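PDB 2P73: putative glycosyltransferase (Mannosyltransferase) involved in glycosylating the PBCV-1 major capsid protein from Paramecium bursaria Chlorella virus 1, which probably transfers a sugar from a nucleotide donor to the glycans of the viral major capsid protein, this chain being its manganese- and UDP-binding GT-A-type domain. Local coordinates for residues A[18-23]-A[203-208]; A[73-78]-A[126-131]. One frame throughout, in Å; residues are numbered along the deposited sequence.

Contact 1 of 2, residues A[18-23]-A[203-208]. With UDP (uridine-5'-diphosphate), chain C.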
# COMPACT_ATOMS: atom_id res chain seq x y z
N GLU A 18 15.80 10.73 -0.12
CA GLU A 18 15.71 12.19 -0.30
C GLU A 18 14.81 12.66 -1.46
O GLU A 18 14.73 13.85 -1.74
CB GLU A 18 17.11 12.80 -0.43
N THR A 19 14.15 11.72 -2.15
CA THR A 19 13.13 12.04 -3.16
C THR A 19 12.05 12.92 -2.51
O THR A 19 11.46 12.54 -1.49
CB THR A 19 12.48 10.73 -3.70
OG1 THR A 19 13.48 9.87 -4.27
CG2 THR A 19 11.42 11.04 -4.75
N ILE A 20 11.79 14.08 -3.11
CA ILE A 20 10.95 15.11 -2.50
C ILE A 20 9.52 14.67 -2.17
O ILE A 20 9.04 14.89 -1.06
CB ILE A 20 10.87 16.40 -3.36
CG1 ILE A 20 12.26 17.04 -3.53
CG2 ILE A 20 9.86 17.39 -2.76
CD1 ILE A 20 12.98 17.37 -2.22
N TYR A 21 8.85 14.07 -3.16
CA TYR A 21 7.44 13.74 -3.03
C TYR A 21 7.23 12.63 -2.02
O TYR A 21 6.19 12.57 -1.39
CB TYR A 21 6.82 13.37 -4.39
CG TYR A 21 7.11 11.97 -4.89
CD1 TYR A 21 6.35 10.88 -4.47
CD2 TYR A 21 8.13 11.75 -5.80
CE1 TYR A 21 6.62 9.58 -4.92
CE2 TYR A 21 8.40 10.46 -6.27
CZ TYR A 21 7.64 9.39 -5.83
OH TYR A 21 7.92 8.13 -6.30
N ALA A 22 8.22 11.74 -1.89
CA ALA A 22 8.18 10.67 -0.90
C ALA A 22 8.26 11.22 0.52
O ALA A 22 7.57 10.73 1.41
CB ALA A 22 9.29 9.66 -1.16
N ARG A 23 9.07 12.26 0.72
CA ARG A 23 9.11 12.96 2.02
C ARG A 23 7.77 13.63 2.33
O ARG A 23 7.32 13.63 3.48
CB ARG A 23 10.24 13.99 2.07
CG ARG A 23 11.66 13.43 1.91
CD ARG A 23 12.66 14.53 2.25
NE ARG A 23 13.77 14.63 1.29
CZ ARG A 23 14.42 15.76 1.02
NH1 ARG A 23 14.08 16.90 1.62
NH2 ARG A 23 15.43 15.76 0.13
N GLU A 203 6.83 14.87 -12.11
CA GLU A 203 5.37 15.00 -12.11
C GLU A 203 4.78 14.86 -10.70
O GLU A 203 3.95 15.67 -10.29
CB GLU A 203 4.74 13.98 -13.06
CG GLU A 203 4.90 14.36 -14.52
CD GLU A 203 4.84 13.16 -15.45
OE1 GLU A 203 4.46 12.06 -15.00
OE2 GLU A 203 5.19 13.31 -16.66
N ARG A 204 5.23 13.84 -9.96
CA ARG A 204 4.79 13.62 -8.57
C ARG A 204 5.27 14.74 -7.63
O ARG A 204 4.53 15.18 -6.76
CB ARG A 204 5.26 12.25 -8.06
CG ARG A 204 4.57 11.07 -8.74
CD ARG A 204 5.21 9.75 -8.41
NE ARG A 204 4.51 8.62 -9.03
CZ ARG A 204 5.01 7.39 -9.13
NH1 ARG A 204 6.21 7.12 -8.67
NH2 ARG A 204 4.31 6.44 -9.74
N ASP A 205 6.51 15.21 -7.81
CA ASP A 205 6.99 16.35 -7.03
C ASP A 205 6.05 17.54 -7.23
O ASP A 205 5.56 18.12 -6.24
CB ASP A 205 8.45 16.72 -7.40
CG ASP A 205 9.47 15.71 -6.86
OD1 ASP A 205 9.08 14.75 -6.15
OD2 ASP A 205 10.68 15.86 -7.15
N GLU A 206 5.75 17.88 -8.49
CA GLU A 206 4.91 19.03 -8.79
C GLU A 206 3.52 18.91 -8.20
O GLU A 206 2.99 19.87 -7.65
CB GLU A 206 4.84 19.30 -10.30
CG GLU A 206 4.18 20.64 -10.61
CD GLU A 206 4.27 21.06 -12.07
OE1 GLU A 206 4.59 20.22 -12.95
OE2 GLU A 206 3.98 22.26 -12.34
N HIS A 207 2.93 17.73 -8.33
CA HIS A 207 1.61 17.46 -7.76
C HIS A 207 1.59 17.67 -6.25
O HIS A 207 0.66 18.28 -5.73
CB HIS A 207 1.16 16.04 -8.12
CG HIS A 207 -0.23 15.73 -7.69
ND1 HIS A 207 -0.54 15.30 -6.41
CD2 HIS A 207 -1.41 15.76 -8.36
CE1 HIS A 207 -1.84 15.11 -6.31
NE2 HIS A 207 -2.39 15.38 -7.48
N MET A 208 2.62 17.18 -5.55
CA MET A 208 2.68 17.30 -4.09
C MET A 208 2.87 18.74 -3.61
O MET A 208 2.43 19.08 -2.51
CB MET A 208 3.73 16.37 -3.48
CG MET A 208 3.35 14.89 -3.45
SD MET A 208 1.64 14.49 -2.97
CE MET A 208 1.61 14.92 -1.25
N1 UDP C . 9.88 2.14 -5.26
C2 UDP C . 11.05 2.73 -4.79
N3 UDP C . 11.83 3.48 -5.61
C4 UDP C . 11.46 3.69 -6.92
C5 UDP C . 10.27 3.11 -7.40
C6 UDP C . 9.66 2.12 -6.62
O2 UDP C . 11.45 2.57 -3.65
O4 UDP C . 12.19 4.39 -7.62
C1' UDP C . 9.06 1.33 -4.34
C2' UDP C . 8.37 2.30 -3.40
O2' UDP C . 8.43 1.78 -2.10
C3' UDP C . 6.95 2.38 -3.94
C4' UDP C . 6.76 1.07 -4.70
O4' UDP C . 8.06 0.58 -5.00
O3' UDP C . 6.04 2.55 -2.88
C5' UDP C . 5.98 1.20 -6.00
O5' UDP C . 6.58 2.21 -6.79
PA UDP C . 5.66 3.17 -7.68
O1A UDP C . 4.62 3.80 -6.83
O2A UDP C . 6.42 4.18 -8.42
O3A UDP C . 4.88 2.17 -8.68
PB UDP C . 3.55 2.58 -9.50
O1B UDP C . 2.35 2.79 -8.64
O2B UDP C . 3.78 3.86 -10.21
O3B UDP C . 3.21 1.47 -10.45
O HOH W 1 12.73 14.73 -5.87
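Arg204 NH1 is gripped from two directions, giving one N-H to O2A of the UDP alpha-phosphate at 3.0 Å and reaching Tyr21 OH at 3.1 Å. This is the diphosphate corner of a GT-A-type nucleotide-sugar site, where the start of helix 20-36 packs against helix 201-210. The tyrosine oxygen lies 22° out of the guanidinium plane, whereas UDP O2B lies in that plane at the edge, bonded weakly by Arg204 NH2 at 2.7 Å. Asp82, a manganese ligand, forms a salt bridge with NH2, and NE donates to Met196 O and Thr199 OG1, so the group's rotation is well fixed. An arginine suits this place because its flat, forked cation can serve both phosphates at once.

Its chain runs extended from CG to NE along one face of the Tyr21 ring, with Arg204 CB 3.8 Å from the ring centroid in a CH-pi contact and CD over the phenol end. Tyr21 CG sits between its backbone N and carbonyl carbon (chi1 79°), which turns the ring toward helix 201-210. Asp205 OD1, in that ring's plane at its edge, accepts a weak hydrogen bond from Tyr21 N, while OD2 accepts one from a water that is itself hydrogen-bonded by Ile20 N at 3.0 Å.

Contact 2 of 2, residues A[73-78]-A[126-131]. With UDP (uridine-5'-diphosphate), chain C.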
# COMPACT_ATOMS: atom_id res chain seq x y z
N THR A 73 -0.10 -5.50 16.31
CA THR A 73 -0.90 -5.07 15.14
C THR A 73 -1.85 -6.15 14.68
O THR A 73 -1.46 -7.32 14.61
CB THR A 73 0.01 -4.76 13.95
OG1 THR A 73 0.98 -3.78 14.33
CG2 THR A 73 -0.79 -4.23 12.76
N GLU A 74 -3.09 -5.78 14.36
CA GLU A 74 -4.01 -6.71 13.71
C GLU A 74 -4.00 -6.62 12.17
O GLU A 74 -4.03 -7.65 11.50
CB GLU A 74 -5.44 -6.56 14.23
CG GLU A 74 -6.21 -7.88 14.09
CD GLU A 74 -7.69 -7.79 14.47
OE1 GLU A 74 -8.02 -7.05 15.45
OE2 GLU A 74 -8.49 -8.49 13.79
N TRP A 75 -3.98 -5.40 11.65
CA TRP A 75 -3.93 -5.14 10.21
C TRP A 75 -2.71 -4.28 9.85
O TRP A 75 -2.47 -3.23 10.46
CB TRP A 75 -5.21 -4.45 9.74
CG TRP A 75 -6.42 -5.35 9.77
CD1 TRP A 75 -7.38 -5.41 10.75
CD2 TRP A 75 -6.82 -6.30 8.76
NE1 TRP A 75 -8.34 -6.35 10.41
CE2 TRP A 75 -8.01 -6.91 9.20
CE3 TRP A 75 -6.27 -6.69 7.52
CZ2 TRP A 75 -8.68 -7.89 8.45
CZ3 TRP A 75 -6.93 -7.67 6.78
CH2 TRP A 75 -8.12 -8.25 7.25
N PHE A 76 -1.92 -4.74 8.89
CA PHE A 76 -0.84 -3.91 8.34
C PHE A 76 -1.34 -3.29 7.06
O PHE A 76 -1.95 -3.97 6.23
CB PHE A 76 0.43 -4.72 8.08
CG PHE A 76 1.03 -5.35 9.32
CD1 PHE A 76 1.97 -4.65 10.08
CD2 PHE A 76 0.67 -6.63 9.71
CE1 PHE A 76 2.53 -5.22 11.22
CE2 PHE A 76 1.23 -7.21 10.86
CZ PHE A 76 2.16 -6.50 11.61
N LEU A 77 -1.10 -1.99 6.90
CA LEU A 77 -1.55 -1.30 5.71
C LEU A 77 -0.37 -0.72 4.95
O LEU A 77 0.28 0.22 5.43
CB LEU A 77 -2.59 -0.23 6.03
CG LEU A 77 -3.01 0.70 4.88
CD1 LEU A 77 -3.61 -0.09 3.68
CD2 LEU A 77 -3.97 1.80 5.36
N TRP A 78 -0.12 -1.29 3.77
CA TRP A 78 0.89 -0.79 2.88
C TRP A 78 0.31 0.33 2.03
O TRP A 78 -0.75 0.18 1.42
CB TRP A 78 1.45 -1.87 1.95
CG TRP A 78 2.37 -1.26 0.93
CD1 TRP A 78 2.06 -0.94 -0.39
CD2 TRP A 78 3.73 -0.87 1.13
NE1 TRP A 78 3.16 -0.38 -1.00
CE2 TRP A 78 4.19 -0.31 -0.09
CE3 TRP A 78 4.61 -0.94 2.22
CZ2 TRP A 78 5.50 0.17 -0.25
CZ3 TRP A 78 5.91 -0.46 2.06
CH2 TRP A 78 6.35 0.07 0.83
N PHE A 126 -4.26 -4.02 2.42
CA PHE A 126 -4.46 -4.43 3.82
C PHE A 126 -4.03 -5.87 4.01
O PHE A 126 -4.54 -6.76 3.32
CB PHE A 126 -5.91 -4.31 4.25
CG PHE A 126 -6.38 -2.91 4.42
CD1 PHE A 126 -6.35 -2.31 5.66
CD2 PHE A 126 -6.85 -2.20 3.32
CE1 PHE A 126 -6.80 -1.00 5.81
CE2 PHE A 126 -7.30 -0.89 3.47
CZ PHE A 126 -7.28 -0.29 4.72
N VAL A 127 -3.13 -6.10 4.97
CA VAL A 127 -2.63 -7.43 5.25
C VAL A 127 -2.86 -7.77 6.74
O VAL A 127 -2.33 -7.11 7.64
CB VAL A 127 -1.11 -7.57 4.92
CG1 VAL A 127 -0.67 -9.02 4.98
CG2 VAL A 127 -0.77 -6.98 3.57
N HIS A 128 -3.67 -8.79 6.98
CA HIS A 128 -3.93 -9.25 8.34
C HIS A 128 -2.65 -9.86 8.87
O HIS A 128 -1.87 -10.46 8.09
CB HIS A 128 -5.08 -10.26 8.34
CG HIS A 128 -5.57 -10.61 9.71
ND1 HIS A 128 -5.02 -11.64 10.46
CD2 HIS A 128 -6.57 -10.10 10.46
CE1 HIS A 128 -5.66 -11.73 11.61
NE2 HIS A 128 -6.61 -10.80 11.64
N LYS A 129 -2.42 -9.71 10.18
CA LYS A 129 -1.24 -10.25 10.85
C LYS A 129 -0.99 -11.72 10.56
O LYS A 129 0.15 -12.15 10.55
CB LYS A 129 -1.30 -10.04 12.38
CG LYS A 129 -2.45 -10.75 13.09
CD LYS A 129 -2.28 -10.75 14.61
CE LYS A 129 -3.54 -11.26 15.31
NZ LYS A 129 -3.49 -11.12 16.83
N ASP A 130 -2.07 -12.49 10.35
CA ASP A 130 -1.96 -13.93 10.08
C ASP A 130 -1.52 -14.26 8.64
O ASP A 130 -1.49 -15.44 8.25
CB ASP A 130 -3.29 -14.63 10.39
CG ASP A 130 -3.56 -14.77 11.90
OD1 ASP A 130 -2.60 -14.89 12.71
OD2 ASP A 130 -4.74 -14.77 12.28
N ALA A 131 -1.19 -13.24 7.86
CA ALA A 131 -0.79 -13.40 6.47
C ALA A 131 0.66 -12.98 6.35
O ALA A 131 1.21 -12.89 5.26
CB ALA A 131 -1.68 -12.56 5.55
N1 UDP C . 9.88 2.14 -5.26
C2 UDP C . 11.05 2.73 -4.79
N3 UDP C . 11.83 3.48 -5.61
C4 UDP C . 11.46 3.69 -6.92
C5 UDP C . 10.27 3.11 -7.40
C6 UDP C . 9.66 2.12 -6.62
O2 UDP C . 11.45 2.57 -3.65
O4 UDP C . 12.19 4.39 -7.62
C1' UDP C . 9.06 1.33 -4.34
C2' UDP C . 8.37 2.30 -3.40
O2' UDP C . 8.43 1.78 -2.10
C3' UDP C . 6.95 2.38 -3.94
C4' UDP C . 6.76 1.07 -4.70
O4' UDP C . 8.06 0.58 -5.00
O3' UDP C . 6.04 2.55 -2.88
C5' UDP C . 5.98 1.20 -6.00
O5' UDP C . 6.58 2.21 -6.79
PA UDP C . 5.66 3.17 -7.68
O1A UDP C . 4.62 3.80 -6.83
O2A UDP C . 6.42 4.18 -8.42
O3A UDP C . 4.88 2.17 -8.68
PB UDP C . 3.55 2.58 -9.50
O1B UDP C . 2.35 2.79 -8.64
O2B UDP C . 3.78 3.86 -10.21
O3B UDP C . 3.21 1.47 -10.45
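His128 lies against Trp75, the two being a non-hydrogen-bonded pair of the antiparallel strands 75-79 and 124-128, inside the mixed sheet of the GT-A-type fold. The imidazole turns its edge to the face of the indole six-membered ring, a T-shaped pair with planes at 86° and centroids 4.9 Å apart. The strand pairing puts His128 CB 3.8 Å from the centroid of the Trp75 six-membered ring, a CH-pi contact; with CG anti to the backbone N (chi1 -171°), the imidazole swings so that its CD2 lies above Trp75 CE2 and CZ2. Glu74 O lies over one face of the imidazole, and Asp130 N donates to His128 ND1 at 3.1 Å, fixing the ring's rotation. Histidine suits the strand end because it offers both an aromatic edge and an acceptor for the turn that follows.

Farther along the same face, Leu77 CG is anti to its backbone N (chi1 172°), and Leu77 CD1 comes down over the centre of the Phe126 ring, 3.7 Å from its centroid.

Phe76 and Val127 form the hydrogen-bonded pair between these two, with reciprocal N-H to O bonds of 2.7 Å each; their side chains occupy the other face, beneath helix 59-69. Thr73 CG2 covers the centre of the Phe76 ring, while Lys129 CA meets its edge. Beyond the pair, Lys129 N donates to Glu74 O at 2.9 Å, carrying the backbone pairing into the turn.

The chemistry implies a division of labour: backbone bonds set the register, while uncharged CH and aromatic contacts fill both faces of the buried part, with Glu74 and Lys129 at its margin.

Overall arrangement
The two contacts lie on opposite sides of the chain's centre, their centres 27 Å apart and their nearest atoms about 10 Å apart, and both touch UDP. Contact 1 meets the diphosphate, with the Arg204 side chain about 5 Å from the manganese ion. Contact 2 is sheet core, and its Leu77 side chain is about 12 Å from that metal. Its strand nevertheless leads to the site: Trp78 CZ2 comes 3.6 Å from UDP O3', Trp78 NE1 is hydrogen-bonded to Asp80 OD1, and the chain then enters the DxD motif of Asp80 and Asp82. Along the sequence, contact 2 is nested within the span closed by contact 1.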